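Local coordinates for polyphosphate kinase (Porphyromonas gingivalis, PDB 2O8R), which probably catalyses the reversible transfer of the terminal phosphate of ATP onto a growing chain of inorganic polyphosphate, with magnesium as cofactor, at residues Phe269-Arg274 with Glu278-Ile283; Arg116-Ala121 with Pro125-Tyr130; Pro190-Leu195 with Ala307-Pro312. The protein carries 3 engineered substitutions. All blocks are in the same frame, centred on the assembly; numbering follows the deposited sequence.

Contact 1: residues Phe269-Arg274 with Glu278-Ile283; sequences FMYDGR and EVLRYI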
loop_
_atom_site.group_PDB
_atom_site.type_symbol
_atom_site.label_atom_id
_atom_site.label_comp_id
_atom_site.label_asym_id
_atom_site.label_seq_id
_atom_site.Cartn_x
_atom_site.Cartn_y
_atom_site.Cartn_z
ATOM N N PHE A 269 10.786 -7.295 -26.260
ATOM C CA PHE A 269 9.416 -7.538 -26.701
ATOM C C PHE A 269 9.209 -9.036 -26.858
ATOM O O PHE A 269 9.711 -9.652 -27.789
ATOM C CB PHE A 269 9.079 -6.796 -27.996
ATOM C CG PHE A 269 7.641 -6.954 -28.420
ATOM C CD1 PHE A 269 6.677 -6.063 -27.976
ATOM C CD2 PHE A 269 7.250 -8.005 -29.249
ATOM C CE1 PHE A 269 5.348 -6.212 -28.356
ATOM C CE2 PHE A 269 5.933 -8.161 -29.630
ATOM C CZ PHE A 269 4.975 -7.265 -29.181
HETATM N N MSE A 270 8.453 -9.613 -25.941
HETATM C CA MSE A 270 8.354 -11.053 -25.812
HETATM C C MSE A 270 6.961 -11.497 -26.227
HETATM O O MSE A 270 5.975 -10.836 -25.902
HETATM C CB MSE A 270 8.634 -11.413 -24.358
HETATM C CG MSE A 270 8.634 -12.878 -24.002
HETATM SE SE MSE A 270 8.684 -12.919 -22.063
HETATM C CE MSE A 270 8.355 -14.813 -21.701
ATOM N N TYR A 271 6.875 -12.606 -26.953
ATOM C CA TYR A 271 5.587 -13.057 -27.471
ATOM C C TYR A 271 5.535 -14.561 -27.635
ATOM O O TYR A 271 6.567 -15.211 -27.802
ATOM C CB TYR A 271 5.267 -12.384 -28.809
ATOM C CG TYR A 271 6.281 -12.662 -29.893
ATOM C CD1 TYR A 271 6.097 -13.708 -30.788
ATOM C CD2 TYR A 271 7.423 -11.875 -30.026
ATOM C CE1 TYR A 271 7.018 -13.970 -31.782
ATOM C CE2 TYR A 271 8.358 -12.130 -31.014
ATOM C CZ TYR A 271 8.150 -13.180 -31.891
ATOM O OH TYR A 271 9.072 -13.442 -32.880
ATOM N N ASP A 272 4.317 -15.091 -27.593
ATOM C CA ASP A 272 4.046 -16.506 -27.782
ATOM C C ASP A 272 4.485 -16.938 -29.179
ATOM O O ASP A 272 3.968 -16.456 -30.182
ATOM C CB ASP A 272 2.553 -16.762 -27.523
ATOM C CG ASP A 272 1.994 -17.931 -28.309
ATOM O OD1 ASP A 272 2.618 -19.017 -28.344
ATOM O OD2 ASP A 272 0.898 -17.757 -28.878
ATOM N N GLY A 273 5.447 -17.857 -29.216
ATOM C CA GLY A 273 6.142 -18.262 -30.441
ATOM C C GLY A 273 5.322 -18.753 -31.623
ATOM O O GLY A 273 5.819 -18.781 -32.750
ATOM N N ARG A 274 4.070 -19.133 -31.375
ATOM C CA ARG A 274 3.150 -19.515 -32.444
ATOM C C ARG A 274 2.787 -18.316 -33.323
ATOM O O ARG A 274 2.136 -18.484 -34.349
ATOM C CB ARG A 274 1.859 -20.114 -31.868
ATOM C CG ARG A 274 2.021 -21.420 -31.117
ATOM C CD ARG A 274 0.800 -21.727 -30.247
ATOM N NE ARG A 274 -0.180 -22.587 -30.913
ATOM C CZ ARG A 274 -0.244 -23.913 -30.775
ATOM N NH1 ARG A 274 0.622 -24.549 -29.992
ATOM N NH2 ARG A 274 -1.178 -24.606 -31.420
ATOM N N GLU A 278 4.051 -11.532 -39.592
ATOM C CA GLU A 278 3.186 -10.508 -40.175
ATOM C C GLU A 278 2.499 -9.700 -39.080
ATOM O O GLU A 278 2.423 -8.472 -39.158
ATOM C CB GLU A 278 2.136 -11.114 -41.108
ATOM C CG GLU A 278 2.701 -11.851 -42.304
ATOM C CD GLU A 278 2.637 -13.354 -42.139
ATOM O OE1 GLU A 278 1.530 -13.921 -42.263
ATOM O OE2 GLU A 278 3.696 -13.971 -41.897
ATOM N N VAL A 279 2.019 -10.400 -38.054
ATOM C CA VAL A 279 1.359 -9.748 -36.928
ATOM C C VAL A 279 2.376 -9.078 -35.991
ATOM O O VAL A 279 2.070 -8.060 -35.356
ATOM C CB VAL A 279 0.352 -10.703 -36.208
ATOM C CG1 VAL A 279 0.967 -12.038 -35.917
ATOM C CG2 VAL A 279 -0.244 -10.067 -34.949
ATOM N N LEU A 280 3.590 -9.625 -35.941
ATOM C CA LEU A 280 4.679 -8.973 -35.220
ATOM C C LEU A 280 4.933 -7.616 -35.850
ATOM O O LEU A 280 4.824 -6.580 -35.185
ATOM C CB LEU A 280 5.959 -9.800 -35.273
ATOM C CG LEU A 280 6.918 -9.690 -34.084
ATOM C CD1 LEU A 280 8.127 -10.562 -34.343
ATOM C CD2 LEU A 280 7.352 -8.259 -33.762
ATOM N N ARG A 281 5.246 -7.629 -37.145
ATOM C CA ARG A 281 5.503 -6.394 -37.875
ATOM C C ARG A 281 4.248 -5.544 -38.002
ATOM O O ARG A 281 4.303 -4.425 -38.510
ATOM C CB ARG A 281 6.157 -6.657 -39.241
ATOM C CG ARG A 281 5.237 -7.205 -40.321
ATOM C CD ARG A 281 5.994 -7.404 -41.631
ATOM N NE ARG A 281 7.124 -8.323 -41.476
ATOM C CZ ARG A 281 7.154 -9.580 -41.918
ATOM N NH1 ARG A 281 6.113 -10.093 -42.562
ATOM N NH2 ARG A 281 8.235 -10.327 -41.719
ATOM N N TYR A 282 3.123 -6.068 -37.526
ATOM C CA TYR A 282 1.911 -5.271 -37.448
ATOM C C TYR A 282 1.848 -4.451 -36.162
ATOM O O TYR A 282 1.277 -3.359 -36.153
ATOM C CB TYR A 282 0.644 -6.111 -37.634
ATOM C CG TYR A 282 -0.433 -5.336 -38.349
ATOM C CD1 TYR A 282 -0.500 -5.336 -39.741
ATOM C CD2 TYR A 282 -1.358 -4.565 -37.640
ATOM C CE1 TYR A 282 -1.465 -4.612 -40.412
ATOM C CE2 TYR A 282 -2.330 -3.838 -38.299
ATOM C CZ TYR A 282 -2.379 -3.862 -39.688
ATOM O OH TYR A 282 -3.341 -3.143 -40.358
ATOM N N ILE A 283 2.430 -4.962 -35.079
ATOM C CA ILE A 283 2.589 -4.129 -33.889
ATOM C C ILE A 283 3.921 -3.381 -33.965
ATOM O O ILE A 283 4.115 -2.366 -33.296
ATOM C CB ILE A 283 2.484 -4.907 -32.565
ATOM C CG1 ILE A 283 1.804 -6.261 -32.762
ATOM C CG2 ILE A 283 1.728 -4.072 -31.545
ATOM C CD1 ILE A 283 2.217 -7.308 -31.741
#
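L280 meets two aromatic side chains, Y271 and F269, that rise from the same side of a β-strand. It is the leucine of a short helix lying over that strand, and it gives up more area here than any other residue. L280 CD1 does most of the touching, 3.4 Å from Y271 OH and 3.6 Å from Y271 CZ, against the phenol end of the ring. L280 CG, 4.2 Å from Y271 CE2, stands over one face of that ring, so the leucine is draped across the outer part of the tyrosine. The tyrosine's first torsion, chi1 60°, seats CG between the backbone N and the carbonyl carbon and presents the ring's face to the leucine. The two side chains meet at about a right angle.

F269 is two residues back along the strand and has its CG anti to the backbone N (chi1 -176°), which sends the ring out toward the last turn of the helix. There F269 CZ comes within 3.8 Å of I283 CD1, again with the side chains roughly perpendicular. The other leucine branch, L280 CD2, approaches F269 CE2 more loosely, at 4.4 Å. All four residues are buried, and apart from the Y271 hydroxyl the touching atoms are carbon.

The two segments belong to a β-α-β unit: strand 268-272, helix 277-283 and then strand 294-297, which runs parallel to the first. Strand 268-272 lies between 294-297 and the antiparallel strand 225-235; F269 also packs on I232 and V234, while Y271 and L280 both reach A294.

Contact 2: residues Arg116-Ala121 with Pro125-Tyr130; sequences RLRTHA and PDHKAY. With SO4 (sulfate ion), chain J; SO4 (sulfate ion), chain H.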
loop_
_atom_site.group_PDB
_atom_site.type_symbol
_atom_site.label_atom_id
_atom_site.label_comp_id
_atom_site.label_asym_id
_atom_site.label_seq_id
_atom_site.Cartn_x
_atom_site.Cartn_y
_atom_site.Cartn_z
ATOM N N ARG A 116 -5.224 -28.336 -10.189
ATOM C CA ARG A 116 -5.243 -28.318 -11.642
ATOM C C ARG A 116 -5.188 -26.888 -12.130
ATOM O O ARG A 116 -6.151 -26.122 -12.011
ATOM C CB ARG A 116 -6.439 -29.081 -12.207
ATOM C CG ARG A 116 -6.200 -29.605 -13.618
ATOM C CD ARG A 116 -6.589 -31.078 -13.745
ATOM N NE ARG A 116 -7.800 -31.284 -14.530
ATOM C CZ ARG A 116 -7.815 -31.450 -15.849
ATOM N NH1 ARG A 116 -6.681 -31.434 -16.540
ATOM N NH2 ARG A 116 -8.965 -31.630 -16.484
ATOM N N LEU A 117 -4.015 -26.514 -12.622
ATOM C CA LEU A 117 -3.849 -25.222 -13.229
ATOM C C LEU A 117 -4.106 -25.488 -14.680
ATOM O O LEU A 117 -3.301 -26.126 -15.353
ATOM C CB LEU A 117 -2.436 -24.680 -13.014
ATOM C CG LEU A 117 -2.157 -23.327 -13.696
ATOM C CD1 LEU A 117 -3.256 -22.309 -13.404
ATOM C CD2 LEU A 117 -0.811 -22.768 -13.286
ATOM N N ARG A 118 -5.247 -25.028 -15.160
ATOM C CA ARG A 118 -5.654 -25.383 -16.501
ATOM C C ARG A 118 -4.880 -24.611 -17.534
ATOM O O ARG A 118 -4.650 -23.403 -17.413
ATOM C CB ARG A 118 -7.168 -25.253 -16.699
ATOM C CG ARG A 118 -7.913 -26.539 -16.345
ATOM C CD ARG A 118 -9.189 -26.698 -17.159
ATOM N NE ARG A 118 -10.355 -26.307 -16.381
ATOM C CZ ARG A 118 -11.138 -27.164 -15.740
ATOM N NH1 ARG A 118 -10.892 -28.463 -15.794
ATOM N NH2 ARG A 118 -12.169 -26.723 -15.047
ATOM N N THR A 119 -4.464 -25.334 -18.555
ATOM C CA THR A 119 -3.639 -24.771 -19.590
ATOM C C THR A 119 -4.445 -24.728 -20.897
ATOM O O THR A 119 -4.062 -24.055 -21.857
ATOM C CB THR A 119 -2.344 -25.579 -19.686
ATOM O OG1 THR A 119 -1.231 -24.697 -19.856
ATOM C CG2 THR A 119 -2.408 -26.603 -20.798
ATOM N N HIS A 120 -5.579 -25.434 -20.896
ATOM C CA HIS A 120 -6.584 -25.372 -21.964
ATOM C C HIS A 120 -7.949 -24.998 -21.383
ATOM O O HIS A 120 -8.086 -24.853 -20.157
ATOM C CB HIS A 120 -6.671 -26.710 -22.693
ATOM C CG HIS A 120 -5.345 -27.230 -23.157
ATOM N ND1 HIS A 120 -4.855 -28.464 -22.784
ATOM C CD2 HIS A 120 -4.400 -26.677 -23.955
ATOM C CE1 HIS A 120 -3.672 -28.655 -23.341
ATOM N NE2 HIS A 120 -3.371 -27.584 -24.053
ATOM N N ALA A 121 -8.955 -24.842 -22.250
ATOM C CA ALA A 121 -10.295 -24.374 -21.815
ATOM C C ALA A 121 -11.117 -25.519 -21.259
ATOM O O ALA A 121 -11.049 -26.623 -21.790
ATOM C CB ALA A 121 -11.030 -23.708 -22.958
ATOM N N PRO A 125 -19.160 -28.532 -17.991
ATOM C CA PRO A 125 -20.322 -27.648 -18.126
ATOM C C PRO A 125 -20.414 -26.596 -17.053
ATOM O O PRO A 125 -20.667 -25.433 -17.358
ATOM C CB PRO A 125 -21.500 -28.600 -17.966
ATOM C CG PRO A 125 -21.002 -29.878 -18.482
ATOM C CD PRO A 125 -19.541 -29.946 -18.140
ATOM N N ASP A 126 -20.212 -27.002 -15.807
ATOM C CA ASP A 126 -20.383 -26.096 -14.688
ATOM C C ASP A 126 -19.300 -25.035 -14.689
ATOM O O ASP A 126 -19.592 -23.845 -14.527
ATOM C CB ASP A 126 -20.388 -26.875 -13.378
ATOM C CG ASP A 126 -21.612 -27.757 -13.235
ATOM O OD1 ASP A 126 -22.684 -27.373 -13.757
ATOM O OD2 ASP A 126 -21.505 -28.828 -12.599
ATOM N N HIS A 127 -18.057 -25.475 -14.891
ATOM C CA HIS A 127 -16.934 -24.566 -15.046
ATOM C C HIS A 127 -17.124 -23.622 -16.234
ATOM O O HIS A 127 -16.922 -22.417 -16.099
ATOM C CB HIS A 127 -15.624 -25.340 -15.158
ATOM C CG HIS A 127 -15.224 -26.015 -13.883
ATOM N ND1 HIS A 127 -14.433 -27.142 -13.853
ATOM C CD2 HIS A 127 -15.541 -25.746 -12.594
ATOM C CE1 HIS A 127 -14.256 -27.523 -12.599
ATOM N NE2 HIS A 127 -14.928 -26.701 -11.817
ATOM N N LYS A 128 -17.541 -24.165 -17.377
ATOM C CA LYS A 128 -17.909 -23.340 -18.535
ATOM C C LYS A 128 -18.965 -22.281 -18.198
ATOM O O LYS A 128 -18.771 -21.101 -18.475
ATOM C CB LYS A 128 -18.397 -24.203 -19.699
ATOM C CG LYS A 128 -17.332 -25.122 -20.278
ATOM C CD LYS A 128 -17.857 -25.931 -21.453
ATOM C CE LYS A 128 -18.216 -25.059 -22.647
ATOM N NZ LYS A 128 -18.744 -25.896 -23.758
ATOM N N ALA A 129 -20.067 -22.709 -17.589
ATOM C CA ALA A 129 -21.137 -21.801 -17.187
ATOM C C ALA A 129 -20.600 -20.697 -16.293
ATOM O O ALA A 129 -20.884 -19.519 -16.505
ATOM C CB ALA A 129 -22.218 -22.554 -16.479
ATOM N N TYR A 130 -19.794 -21.086 -15.311
ATOM C CA TYR A 130 -19.197 -20.129 -14.400
ATOM C C TYR A 130 -18.381 -19.061 -15.127
ATOM O O TYR A 130 -18.633 -17.872 -14.969
ATOM C CB TYR A 130 -18.322 -20.836 -13.370
ATOM C CG TYR A 130 -17.651 -19.861 -12.449
ATOM C CD1 TYR A 130 -18.361 -19.265 -11.420
ATOM C CD2 TYR A 130 -16.314 -19.505 -12.628
ATOM C CE1 TYR A 130 -17.758 -18.363 -10.572
ATOM C CE2 TYR A 130 -15.705 -18.600 -11.789
ATOM C CZ TYR A 130 -16.432 -18.031 -10.756
ATOM O OH TYR A 130 -15.847 -17.125 -9.899
HETATM S S SO4 J . -5.518 -28.462 -19.134
HETATM O O1 SO4 J . -6.086 -29.644 -18.491
HETATM O O2 SO4 J . -4.908 -28.856 -20.396
HETATM O O3 SO4 J . -6.582 -27.491 -19.375
HETATM O O4 SO4 J . -4.485 -27.887 -18.280
HETATM S S SO4 H . -11.613 -30.542 -18.120
HETATM O O1 SO4 H . -11.718 -31.497 -17.017
HETATM O O2 SO4 H . -11.406 -31.264 -19.370
HETATM O O3 SO4 H . -12.836 -29.738 -18.193
HETATM O O4 SO4 H . -10.467 -29.665 -17.905
#
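R118 and H127 find each other through their torsions. The arginine chain bends at chi3 (-100°), turning its guanidinium toward the helix, while H127 has CG anti to its carbonyl carbon (chi1 -69°), bringing the ring round to meet it. R118 NH2 ends 2.6 Å from H127 ND1. The imidazole nitrogen lies at the edge of the guanidinium, near its plane, although the two flat groups are 55° apart. On its far side, H127 NE2 is hydrogen-bonded to P196 O, which helps fix the ring's rotation.

Two sulfates, probably from the crystallisation liquor, occupy this basic corner. The sulfate of chain J is gripped by successive backbone amides, T119 N to its O4 at 2.6 Å and H120 N to its O3 at 2.7 Å, with R116 NH1 2.7 Å from its O1. The sulfate of chain H takes a weak hydrogen bond from R116 NH2 to its O1 (2.8 Å) and lies beside the R118 guanidinium too. The arginines thus converge on bound anions.

The contact spans the loop that joins strand 115-118 to the start of helix 125-139. The strand is at the edge of a three-stranded sheet, where R116 pairs with Y204 and Y206 of the parallel strand 204-208; L117 packs on helix 83-112.

Contact 3: residues Pro190-Leu195 with Ala307-Pro312; sequences PRFVEL and AMLPNP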
loop_
_atom_site.group_PDB
_atom_site.type_symbol
_atom_site.label_atom_id
_atom_site.label_comp_id
_atom_site.label_asym_id
_atom_site.label_seq_id
_atom_site.Cartn_x
_atom_site.Cartn_y
_atom_site.Cartn_z
ATOM N N PRO A 190 -7.470 -11.124 -10.399
ATOM C CA PRO A 190 -6.275 -11.921 -10.205
ATOM C C PRO A 190 -5.821 -12.589 -11.504
ATOM O O PRO A 190 -6.639 -12.831 -12.405
ATOM C CB PRO A 190 -6.731 -12.982 -9.208
ATOM C CG PRO A 190 -8.159 -13.153 -9.482
ATOM C CD PRO A 190 -8.674 -11.809 -9.900
ATOM N N ARG A 191 -4.523 -12.880 -11.589
ATOM C CA ARG A 191 -3.954 -13.575 -12.739
ATOM C C ARG A 191 -4.561 -14.960 -12.808
ATOM O O ARG A 191 -4.873 -15.457 -13.894
ATOM C CB ARG A 191 -2.435 -13.689 -12.595
ATOM C CG ARG A 191 -1.728 -14.309 -13.783
ATOM C CD ARG A 191 -1.919 -13.498 -15.067
ATOM N NE ARG A 191 -1.412 -14.214 -16.240
ATOM C CZ ARG A 191 -0.145 -14.196 -16.650
ATOM N NH1 ARG A 191 0.781 -13.500 -16.000
ATOM N NH2 ARG A 191 0.203 -14.871 -17.726
ATOM N N PHE A 192 -4.738 -15.563 -11.630
ATOM C CA PHE A 192 -5.302 -16.901 -11.512
ATOM C C PHE A 192 -6.696 -16.864 -10.910
ATOM O O PHE A 192 -6.906 -16.268 -9.856
ATOM C CB PHE A 192 -4.364 -17.794 -10.717
ATOM C CG PHE A 192 -2.985 -17.848 -11.290
ATOM C CD1 PHE A 192 -2.744 -18.541 -12.472
ATOM C CD2 PHE A 192 -1.940 -17.170 -10.680
ATOM C CE1 PHE A 192 -1.477 -18.579 -13.024
ATOM C CE2 PHE A 192 -0.674 -17.203 -11.223
ATOM C CZ PHE A 192 -0.441 -17.907 -12.400
ATOM N N VAL A 193 -7.641 -17.480 -11.618
ATOM C CA VAL A 193 -9.052 -17.442 -11.264
ATOM C C VAL A 193 -9.462 -18.850 -10.844
ATOM O O VAL A 193 -9.347 -19.793 -11.637
ATOM C CB VAL A 193 -9.912 -16.945 -12.465
ATOM C CG1 VAL A 193 -11.402 -16.845 -12.108
ATOM C CG2 VAL A 193 -9.420 -15.600 -12.921
ATOM N N GLU A 194 -9.892 -18.992 -9.586
ATOM C CA GLU A 194 -10.358 -20.271 -9.051
ATOM C C GLU A 194 -11.751 -20.581 -9.585
ATOM O O GLU A 194 -12.581 -19.681 -9.719
ATOM C CB GLU A 194 -10.388 -20.237 -7.528
ATOM C CG GLU A 194 -10.535 -21.618 -6.848
ATOM C CD GLU A 194 -10.868 -21.531 -5.348
ATOM O OE1 GLU A 194 -11.283 -20.450 -4.862
ATOM O OE2 GLU A 194 -10.728 -22.561 -4.655
ATOM N N LEU A 195 -11.991 -21.848 -9.913
ATOM C CA LEU A 195 -13.290 -22.297 -10.403
ATOM C C LEU A 195 -13.988 -23.058 -9.293
ATOM O O LEU A 195 -13.334 -23.792 -8.553
ATOM C CB LEU A 195 -13.115 -23.201 -11.622
ATOM C CG LEU A 195 -12.386 -22.615 -12.837
ATOM C CD1 LEU A 195 -12.668 -23.444 -14.065
ATOM C CD2 LEU A 195 -12.822 -21.208 -13.088
ATOM N N ALA A 307 3.981 -16.304 -8.331
ATOM C CA ALA A 307 4.023 -16.004 -6.904
ATOM C C ALA A 307 2.625 -15.780 -6.339
ATOM O O ALA A 307 2.434 -15.824 -5.125
ATOM C CB ALA A 307 4.896 -14.778 -6.648
HETATM N N MSE A 308 1.661 -15.546 -7.226
HETATM C CA MSE A 308 0.271 -15.300 -6.853
HETATM C C MSE A 308 -0.608 -16.533 -6.994
HETATM O O MSE A 308 -1.814 -16.465 -6.754
HETATM C CB MSE A 308 -0.334 -14.175 -7.713
HETATM C CG MSE A 308 0.173 -12.770 -7.396
HETATM SE SE MSE A 308 0.033 -12.320 -5.492
HETATM C CE MSE A 308 -1.905 -12.249 -5.272
ATOM N N LEU A 309 -0.030 -17.649 -7.422
ATOM C CA LEU A 309 -0.813 -18.868 -7.544
ATOM C C LEU A 309 -1.125 -19.342 -6.148
ATOM O O LEU A 309 -0.222 -19.562 -5.355
ATOM C CB LEU A 309 -0.048 -19.952 -8.287
ATOM C CG LEU A 309 -0.875 -21.204 -8.563
ATOM C CD1 LEU A 309 -2.048 -20.862 -9.491
ATOM C CD2 LEU A 309 -0.001 -22.309 -9.152
ATOM N N PRO A 310 -2.413 -19.454 -5.829
ATOM C CA PRO A 310 -2.803 -19.866 -4.492
ATOM C C PRO A 310 -2.436 -21.310 -4.214
ATOM O O PRO A 310 -2.510 -22.134 -5.120
ATOM C CB PRO A 310 -4.330 -19.722 -4.511
ATOM C CG PRO A 310 -4.648 -18.903 -5.704
ATOM C CD PRO A 310 -3.576 -19.182 -6.686
ATOM N N ASN A 311 -2.015 -21.590 -2.981
ATOM C CA ASN A 311 -1.913 -22.952 -2.476
ATOM C C ASN A 311 -3.098 -23.226 -1.562
ATOM O O ASN A 311 -3.049 -22.884 -0.379
ATOM C CB ASN A 311 -0.615 -23.135 -1.695
ATOM C CG ASN A 311 -0.506 -24.503 -1.011
ATOM O OD1 ASN A 311 -1.352 -25.390 -1.174
ATOM N ND2 ASN A 311 0.555 -24.674 -0.242
ATOM N N PRO A 312 -4.153 -23.873 -2.097
ATOM C CA PRO A 312 -5.339 -24.206 -1.326
ATOM C C PRO A 312 -5.114 -25.292 -0.274
ATOM O O PRO A 312 -6.065 -25.688 0.390
ATOM C CB PRO A 312 -6.300 -24.727 -2.386
ATOM C CG PRO A 312 -5.425 -25.297 -3.406
ATOM C CD PRO A 312 -4.272 -24.352 -3.482
HETATM O O HOH W 1 -3.502 -14.938 -8.709
#
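This is an aromatic-aliphatic contact, supplemented by one bridging water, between the edge strand 192-195 and the loop that follows strand 294-297. At its centre, L309 CD1 lies over one face of the F192 ring, a CH-π contact with the methyl 3.8 Å from the ring centroid and 18° off the normal. Its closest ring atom is F192 CG, 3.6 Å from L309 CD1, so the methyl is set toward the ring's inner rim. With CG anti to the backbone N (chi1 -174°), L309 swings CD1 across to the ring, and its side chain crosses that of F192 at about a right angle. On the opposite face of the ring, R191 CG stands 4.0 Å above the plane of F192, so the phenyl is sandwiched between aliphatic groups.

P310 CD flanks the base of the side chain, 4.3 Å from F192 CB. Nearby, a water accepts from F192 N (3.2 Å) and donates to M308 O (3.0 Å), linking the two backbones where they do not pair directly.

R191 turns its guanidinium away to form salt bridges with E210 and D305. F410 of the second subunit packs on P190. F192 meets F208 of the antiparallel strand 204-208 edge-to-face, and L309 rests on I39 of helix 35-63.

How the contacts relate
Contact 1 is the core contact, buried and almost wholly carbon to carbon, packing the first strand of a β-α-β unit in the six-stranded sheet against its helix. Contacts 2 and 3 are only partly buried and share the smaller, three-stranded sheet: 115-118 and 192-195 are its two outermost strands, with 204-208 between them. Their centres are 14 Å apart and they touch mainly through L195, whose CD1 packs on R118 NH2 (3.5 Å) and H127 CG (3.6 Å). Polar atoms enter with this partial burial: sulfates and basic groups in contact 2, a bridging water in contact 3. Along the chain, contact 1 is nested within the loop that contact 3 closes, yet their centres stay about 27 Å apart.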